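Local coordinates for protein neutral ceramidase (PDB 2ZWS) that hydrolyses the N-acyl linkage of ceramides to release sphingosine and a free fatty acid, and also runs the reverse synthesis, using a bound zinc ion, at residues A[98-110]-A[115-127]. Residues are numbered along the deposited sequence; the frame is centred on the assembly and turned at random. Where two conformers were deposited one is given.
Sequences THSGPGGFSHYAM and VLGFQEKTFNAIV. With FMT (formic acid), chain D.
Val115 opens the contact by straddling the Gly103-Gly104 peptide: its CG1 lies 3.7 Å from Gly103 C, and its CG2 is similarly near Gly104 N. Gly117 O is 3.5 Å from Gly104 CA; Gly104, where a CB would point at this segment, lets that oxygen and the Gln119 CG methylene close onto its backbone. Phe118, with CG anti to its backbone N (chi1 -179°), brings its ring to the loop carbonyls, CD2 3.2 Å from Gly104 O, and receives the edge of His107 in an offset edge-to-face pair with planes at 67°. Gln119, the N-cap of helix 120-138, donates its backbone N to Gly104 O at 2.8 Å, nearly straight (174°), fixing the loop to the helix start. Thr122 rests CG2 3.8 Å from Pro102 O, while its OG1 is hydrogen-bonded to Glu17 OE1. Phe123 meets Phe105 CB to CB at 4.0 Å and joins Phe118 and His107 in an aromatic cluster; its plane and that of His107 are near parallel but slid apart, barely overlapping. Ile126 places CD1 over one face of the Phe105 ring, 3.6 Å from its centroid, a CH-pi contact. Ser106, a probable substrate-binding residue, hydrogen-bonds through OG a formic acid, probably from the crystallisation liquor, that Gln68 N and Tyr445 N also bind. Helix 68-81 packs on His107 and Phe123, Phe67 meets the Phe105 ring edge-to-face, and strand 101-102 pairs antiparallel with strand 22-24.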
ATOM      1  N   THR A  98       1.130  -2.380  -3.347  1.00 10.53           N
ATOM      2  CA  THR A  98       0.564  -2.431  -4.704  1.00 11.03           C
ATOM      3  C   THR A  98       1.398  -1.584  -5.658  1.00 10.56           C
ATOM      4  O   THR A  98       1.833  -0.478  -5.285  1.00 11.68           O
ATOM      5  CB  THR A  98      -0.918  -1.971  -4.753  1.00 10.93           C
ATOM      6  OG1 THR A  98      -1.357  -1.895  -6.112  1.00 12.83           O
ATOM      7  CG2 THR A  98      -1.126  -0.612  -4.086  1.00 11.11           C
ATOM      8  N   HIS A  99       1.555  -2.059  -6.895  1.00 10.76           N
ATOM      9  CA  HIS A  99       2.310  -1.316  -7.897  1.00 11.18           C
ATOM     10  C   HIS A  99       1.380  -0.657  -8.914  1.00 12.30           C
ATOM     11  O   HIS A  99       1.843  -0.235  -9.973  1.00 13.58           O
ATOM     12  CB  HIS A  99       3.302  -2.257  -8.581  1.00 11.83           C
ATOM     13  CG  HIS A  99       4.457  -2.642  -7.714  1.00 14.77           C
ATOM     14  ND1 HIS A  99       4.303  -3.127  -6.433  1.00 14.95           N
ATOM     15  CD2 HIS A  99       5.786  -2.631  -7.951  1.00 16.36           C
ATOM     16  CE1 HIS A  99       5.492  -3.397  -5.920  1.00 16.05           C
ATOM     17  NE2 HIS A  99       6.407  -3.071  -6.810  1.00 16.25           N
ATOM     18  N   SER A 100       0.101  -0.525  -8.567  1.00 11.96           N
ATOM     19  CA  SER A 100      -0.893  -0.023  -9.511  1.00 12.39           C
ATOM     20  C   SER A 100      -1.617   1.207  -9.036  1.00 12.09           C
ATOM     21  O   SER A 100      -2.789   1.391  -9.383  1.00 12.95           O
ATOM     22  CB  SER A 100      -1.922  -1.110  -9.818  1.00 12.01           C
ATOM     23  OG  SER A 100      -1.273  -2.213 -10.457  1.00 13.82           O
ATOM     24  N   GLY A 101      -0.926   2.048  -8.258  1.00 11.82           N
ATOM     25  CA  GLY A 101      -1.484   3.379  -7.920  1.00 11.80           C
ATOM     26  C   GLY A 101      -0.677   4.504  -8.550  1.00 11.77           C
ATOM     27  O   GLY A 101       0.476   4.308  -8.926  1.00 12.16           O
ATOM     28  N   PRO A 102      -1.286   5.694  -8.660  1.00 12.03           N
ATOM     29  CA  PRO A 102      -0.573   6.890  -9.134  1.00 11.81           C
ATOM     30  C   PRO A 102       0.574   7.258  -8.195  1.00 12.05           C
ATOM     31  O   PRO A 102       0.418   7.197  -6.972  1.00 12.37           O
ATOM     32  CB  PRO A 102      -1.672   7.972  -9.141  1.00 11.53           C
ATOM     33  CG  PRO A 102      -2.688   7.501  -8.158  1.00 12.94           C
ATOM     34  CD  PRO A 102      -2.682   5.986  -8.273  1.00 12.64           C
ATOM     35  N   GLY A 103       1.711   7.643  -8.764  1.00 12.50           N
ATOM     36  CA  GLY A 103       2.888   8.033  -7.972  1.00 13.29           C
ATOM     37  C   GLY A 103       2.987   9.521  -7.703  1.00 13.73           C
ATOM     38  O   GLY A 103       2.029  10.288  -7.945  1.00 14.14           O
ATOM     39  N   GLY A 104       4.148   9.929  -7.198  1.00 13.15           N
ATOM     40  CA  GLY A 104       4.432  11.349  -6.969  1.00 14.56           C
ATOM     41  C   GLY A 104       4.136  11.828  -5.565  1.00 14.71           C
ATOM     42  O   GLY A 104       3.917  13.025  -5.338  1.00 14.25           O
ATOM     43  N   PHE A 105       4.105  10.912  -4.604  1.00 13.46           N
ATOM     44  CA  PHE A 105       3.764  11.291  -3.252  1.00 12.74           C
ATOM     45  C   PHE A 105       4.889  11.129  -2.224  1.00 12.29           C
ATOM     46  O   PHE A 105       4.654  11.156  -0.999  1.00 12.65           O
ATOM     47  CB  PHE A 105       2.433  10.657  -2.809  1.00 12.70           C
ATOM     48  CG  PHE A 105       2.411   9.145  -2.868  1.00 12.66           C
ATOM     49  CD1 PHE A 105       2.137   8.483  -4.060  1.00 13.69           C
ATOM     50  CD2 PHE A 105       2.631   8.389  -1.715  1.00 12.61           C
ATOM     51  CE1 PHE A 105       2.098   7.073  -4.107  1.00 11.78           C
ATOM     52  CE2 PHE A 105       2.581   6.989  -1.740  1.00 13.08           C
ATOM     53  CZ  PHE A 105       2.328   6.331  -2.927  1.00 13.00           C
ATOM     54  N   SER A 106       6.116  10.994  -2.738  1.00 12.53           N
ATOM     55  CA  SER A 106       7.325  11.126  -1.926  1.00 12.03           C
ATOM     56  C   SER A 106       7.827  12.548  -2.018  1.00 12.07           C
ATOM     57  O   SER A 106       7.470  13.261  -2.961  1.00 13.32           O
ATOM     58  CB  SER A 106       8.433  10.196  -2.462  1.00 12.16           C
ATOM     59  OG  SER A 106       9.602  10.245  -1.645  1.00 12.97           O
ATOM     60  N   HIS A 107       8.688  12.930  -1.086  1.00 11.60           N
ATOM     61  CA  HIS A 107       9.458  14.159  -1.263  1.00 12.38           C
ATOM     62  C   HIS A 107      10.914  13.907  -1.668  1.00 13.53           C
ATOM     63  O   HIS A 107      11.653  14.859  -1.900  1.00 15.39           O
ATOM     64  CB  HIS A 107       9.409  15.025  -0.006  1.00 12.90           C
ATOM     65  CG  HIS A 107       8.114  15.785   0.140  1.00 12.24           C
ATOM     66  ND1 HIS A 107       7.803  16.548   1.246  1.00 14.76           N
ATOM     67  CD2 HIS A 107       7.050  15.879  -0.690  1.00 12.58           C
ATOM     68  CE1 HIS A 107       6.598  17.072   1.093  1.00 13.37           C
ATOM     69  NE2 HIS A 107       6.126  16.702  -0.086  1.00 14.80           N
ATOM     70  N   TYR A 108      11.288  12.629  -1.781  1.00 14.24           N
ATOM     71  CA  TYR A 108      12.630  12.214  -2.223  1.00 14.64           C
ATOM     72  C   TYR A 108      12.661  11.901  -3.695  1.00 15.16           C
ATOM     73  O   TYR A 108      11.839  11.125  -4.212  1.00 15.43           O
ATOM     74  CB  TYR A 108      13.176  11.066  -1.388  1.00 14.72           C
ATOM     75  CG  TYR A 108      13.609  11.581  -0.062  1.00 14.63           C
ATOM     76  CD1 TYR A 108      14.831  12.263   0.083  1.00 14.47           C
ATOM     77  CD2 TYR A 108      12.786  11.446   1.062  1.00 15.26           C
ATOM     78  CE1 TYR A 108      15.194  12.784   1.286  1.00 14.48           C
ATOM     79  CE2 TYR A 108      13.164  11.986   2.280  1.00 16.29           C
ATOM     80  CZ  TYR A 108      14.374  12.635   2.391  1.00 16.80           C
ATOM     81  OH  TYR A 108      14.788  13.197   3.571  1.00 16.96           O
ATOM     82  N   ALA A 109      13.628  12.516  -4.381  1.00 14.63           N
ATOM     83  CA  ALA A 109      13.599  12.505  -5.838  1.00 15.36           C
ATOM     84  C   ALA A 109      13.611  11.103  -6.443  1.00 14.81           C
ATOM     85  O   ALA A 109      12.943  10.874  -7.433  1.00 15.54           O
ATOM     86  CB  ALA A 109      14.735  13.359  -6.432  1.00 16.19           C
ATOM     87  N   MET A 110      14.381  10.177  -5.863  1.00 15.26           N
ATOM     88  CA  MET A 110      14.510   8.816  -6.385  0.50 16.13           C
ATOM     89  C   MET A 110      13.143   8.170  -6.641  1.00 16.28           C
ATOM     90  O   MET A 110      12.911   7.510  -7.657  1.00 16.98           O
ATOM     91  CB  MET A 110      15.318   7.955  -5.401  0.50 16.92           C
ATOM     92  CG  MET A 110      15.707   6.570  -5.923  0.50 18.44           C
ATOM     93  SD  MET A 110      16.703   6.635  -7.433  0.50 23.66           S
ATOM     94  CE  MET A 110      17.913   7.866  -7.051  0.50 24.76           C
ATOM     95  N   VAL A 115       7.740   9.388 -12.407  1.00 14.93           N
ATOM     96  CA  VAL A 115       6.484  10.151 -12.352  1.00 14.50           C
ATOM     97  C   VAL A 115       6.713  11.606 -12.808  1.00 14.26           C
ATOM     98  O   VAL A 115       5.737  12.381 -12.972  1.00 14.89           O
ATOM     99  CB  VAL A 115       5.911  10.152 -10.908  1.00 14.64           C
ATOM    100  CG1 VAL A 115       4.456  10.592 -10.908  1.00 15.31           C
ATOM    101  CG2 VAL A 115       6.032   8.746 -10.236  1.00 15.20           C
ATOM    102  N   LEU A 116       7.996  11.960 -12.999  1.00 14.76           N
ATOM    103  CA  LEU A 116       8.439  13.309 -13.402  1.00 15.34           C
ATOM    104  C   LEU A 116       8.302  14.329 -12.264  1.00 14.40           C
ATOM    105  O   LEU A 116       8.260  15.540 -12.516  1.00 14.27           O
ATOM    106  CB  LEU A 116       7.667  13.819 -14.625  1.00 15.72           C
ATOM    107  CG  LEU A 116       7.606  12.939 -15.872  1.00 15.94           C
ATOM    108  CD1 LEU A 116       6.717  13.559 -16.935  1.00 18.73           C
ATOM    109  CD2 LEU A 116       9.034  12.710 -16.406  1.00 20.19           C
ATOM    110  N   GLY A 117       8.247  13.844 -11.021  1.00 13.92           N
ATOM    111  CA  GLY A 117       8.272  14.714  -9.851  1.00 14.49           C
ATOM    112  C   GLY A 117       7.064  14.521  -8.932  1.00 14.35           C
ATOM    113  O   GLY A 117       6.354  13.513  -8.999  1.00 13.33           O
ATOM    114  N   PHE A 118       6.832  15.534  -8.099  1.00 13.85           N
ATOM    115  CA  PHE A 118       5.830  15.507  -7.049  1.00 13.93           C
ATOM    116  C   PHE A 118       4.442  15.828  -7.603  1.00 13.38           C
ATOM    117  O   PHE A 118       4.270  16.821  -8.324  1.00 14.82           O
ATOM    118  CB  PHE A 118       6.217  16.574  -6.031  1.00 13.74           C
ATOM    119  CG  PHE A 118       5.300  16.656  -4.868  1.00 14.22           C
ATOM    120  CD1 PHE A 118       4.522  17.798  -4.649  1.00 15.49           C
ATOM    121  CD2 PHE A 118       5.217  15.587  -3.993  1.00 14.45           C
ATOM    122  CE1 PHE A 118       3.675  17.866  -3.560  1.00 17.01           C
ATOM    123  CE2 PHE A 118       4.386  15.641  -2.906  1.00 15.71           C
ATOM    124  CZ  PHE A 118       3.600  16.775  -2.683  1.00 16.01           C
ATOM    125  N   GLN A 119       3.447  15.021  -7.235  1.00 13.76           N
ATOM    126  CA  GLN A 119       2.096  15.199  -7.721  1.00 13.51           C
ATOM    127  C   GLN A 119       1.220  15.583  -6.520  1.00 14.71           C
ATOM    128  O   GLN A 119       0.711  14.734  -5.781  1.00 14.86           O
ATOM    129  CB  GLN A 119       1.587  13.925  -8.411  1.00 13.99           C
ATOM    130  CG  GLN A 119       2.507  13.402  -9.539  1.00 14.61           C
ATOM    131  CD  GLN A 119       2.979  14.491 -10.525  1.00 15.92           C
ATOM    132  OE1 GLN A 119       4.199  14.619 -10.820  1.00 18.97           O
ATOM    133  NE2 GLN A 119       2.034  15.258 -11.054  1.00 13.85           N
ATOM    134  N   GLU A 120       1.053  16.888  -6.333  1.00 15.49           N
ATOM    135  CA  GLU A 120       0.411  17.376  -5.115  0.60 16.06           C
ATOM    136  C   GLU A 120      -1.023  16.859  -4.906  1.00 15.00           C
ATOM    137  O   GLU A 120      -1.401  16.575  -3.769  1.00 14.76           O
ATOM    138  CB  GLU A 120       0.500  18.904  -5.024  0.60 16.86           C
ATOM    139  CG  GLU A 120      -0.018  19.514  -3.723  0.60 19.77           C
ATOM    140  CD  GLU A 120       0.492  20.930  -3.519  0.60 23.85           C
ATOM    141  OE1 GLU A 120       1.099  21.207  -2.455  0.60 24.70           O
ATOM    142  OE2 GLU A 120       0.302  21.760  -4.441  0.60 26.05           O
ATOM    143  N   LYS A 121      -1.825  16.714  -5.965  1.00 14.18           N
ATOM    144  CA  LYS A 121      -3.215  16.295  -5.778  1.00 14.58           C
ATOM    145  C   LYS A 121      -3.301  14.855  -5.240  1.00 13.77           C
ATOM    146  O   LYS A 121      -4.164  14.525  -4.412  1.00 14.42           O
ATOM    147  CB  LYS A 121      -3.980  16.392  -7.106  1.00 15.81           C
ATOM    148  CG  LYS A 121      -5.488  16.411  -6.936  1.00 20.05           C
ATOM    149  CD  LYS A 121      -6.195  16.921  -8.211  1.00 25.37           C
ATOM    150  CE  LYS A 121      -7.687  17.133  -7.959  1.00 28.59           C
ATOM    151  NZ  LYS A 121      -7.949  18.410  -7.218  1.00 31.08           N
ATOM    152  N   THR A 122      -2.428  13.981  -5.738  1.00 13.31           N
ATOM    153  CA  THR A 122      -2.398  12.599  -5.265  1.00 12.91           C
ATOM    154  C   THR A 122      -1.857  12.539  -3.831  1.00 11.83           C
ATOM    155  O   THR A 122      -2.468  11.870  -2.939  1.00 12.55           O
ATOM    156  CB  THR A 122      -1.558  11.761  -6.233  1.00 13.08           C
ATOM    157  OG1 THR A 122      -2.271  11.625  -7.473  1.00 13.66           O
ATOM    158  CG2 THR A 122      -1.208  10.368  -5.677  1.00 12.83           C
ATOM    159  N   PHE A 123      -0.778  13.281  -3.583  1.00 12.25           N
ATOM    160  CA  PHE A 123      -0.243  13.380  -2.211  1.00 10.99           C
ATOM    161  C   PHE A 123      -1.324  13.839  -1.216  1.00 12.23           C
ATOM    162  O   PHE A 123      -1.557  13.209  -0.172  1.00 11.67           O
ATOM    163  CB  PHE A 123       0.982  14.318  -2.181  1.00 10.95           C
ATOM    164  CG  PHE A 123       1.489  14.604  -0.795  1.00 10.16           C
ATOM    165  CD1 PHE A 123       1.042  15.746  -0.097  1.00 12.52           C
ATOM    166  CD2 PHE A 123       2.421  13.754  -0.177  1.00 10.75           C
ATOM    167  CE1 PHE A 123       1.502  16.012   1.206  1.00 14.12           C
ATOM    168  CE2 PHE A 123       2.871  14.016   1.137  1.00 10.85           C
ATOM    169  CZ  PHE A 123       2.418  15.143   1.818  1.00 13.53           C
ATOM    170  N   ASN A 124      -1.988  14.925  -1.558  1.00 12.97           N
ATOM    171  CA  ASN A 124      -2.979  15.474  -0.651  1.00 13.72           C
ATOM    172  C   ASN A 124      -4.134  14.501  -0.406  1.00 12.29           C
ATOM    173  O   ASN A 124      -4.651  14.434   0.722  1.00 12.98           O
ATOM    174  CB  ASN A 124      -3.544  16.797  -1.182  1.00 15.36           C
ATOM    175  CG  ASN A 124      -2.553  17.968  -1.154  1.00 18.68           C
ATOM    176  OD1 ASN A 124      -2.768  18.991  -1.854  1.00 24.90           O
ATOM    177  ND2 ASN A 124      -1.552  17.891  -0.322  1.00 18.42           N
ATOM    178  N   ALA A 125      -4.568  13.763  -1.438  1.00 11.60           N
ATOM    179  CA  ALA A 125      -5.670  12.783  -1.269  1.00 10.51           C
ATOM    180  C   ALA A 125      -5.270  11.671  -0.308  1.00 10.69           C
ATOM    181  O   ALA A 125      -6.119  11.151   0.447  1.00 12.33           O
ATOM    182  CB  ALA A 125      -6.073  12.193  -2.596  1.00 11.93           C
ATOM    183  N   ILE A 126      -3.993  11.273  -0.393  1.00 11.15           N
ATOM    184  CA  ILE A 126      -3.472  10.200   0.459  1.00 10.22           C
ATOM    185  C   ILE A 126      -3.451  10.648   1.927  1.00 10.63           C
ATOM    186  O   ILE A 126      -4.002   9.970   2.817  1.00 10.32           O
ATOM    187  CB  ILE A 126      -2.107   9.709  -0.036  1.00 10.00           C
ATOM    188  CG1 ILE A 126      -2.282   8.996  -1.384  1.00 11.23           C
ATOM    189  CG2 ILE A 126      -1.411   8.834   0.999  1.00 11.06           C
ATOM    190  CD1 ILE A 126      -0.968   8.738  -2.125  1.00 11.53           C
ATOM    191  N   VAL A 127      -2.893  11.831   2.163  1.00 11.88           N
ATOM    192  CA  VAL A 127      -2.841  12.376   3.519  1.00 10.78           C
ATOM    193  C   VAL A 127      -4.248  12.518   4.078  1.00 10.69           C
ATOM    194  O   VAL A 127      -4.567  12.077   5.190  1.00 11.90           O
ATOM    195  CB  VAL A 127      -2.133  13.740   3.556  1.00 11.50           C
ATOM    196  CG1 VAL A 127      -2.306  14.440   4.936  1.00 12.88           C
ATOM    197  CG2 VAL A 127      -0.643  13.541   3.193  1.00 12.31           C
TER
HETATM  198  C   FMT D 649      10.549   8.260   1.559  1.00 14.68           C
HETATM  199  O1  FMT D 649      10.075   7.814   2.634  1.00 13.16           O
HETATM  200  O2  FMT D 649      10.154   9.309   1.004  1.00 13.97           O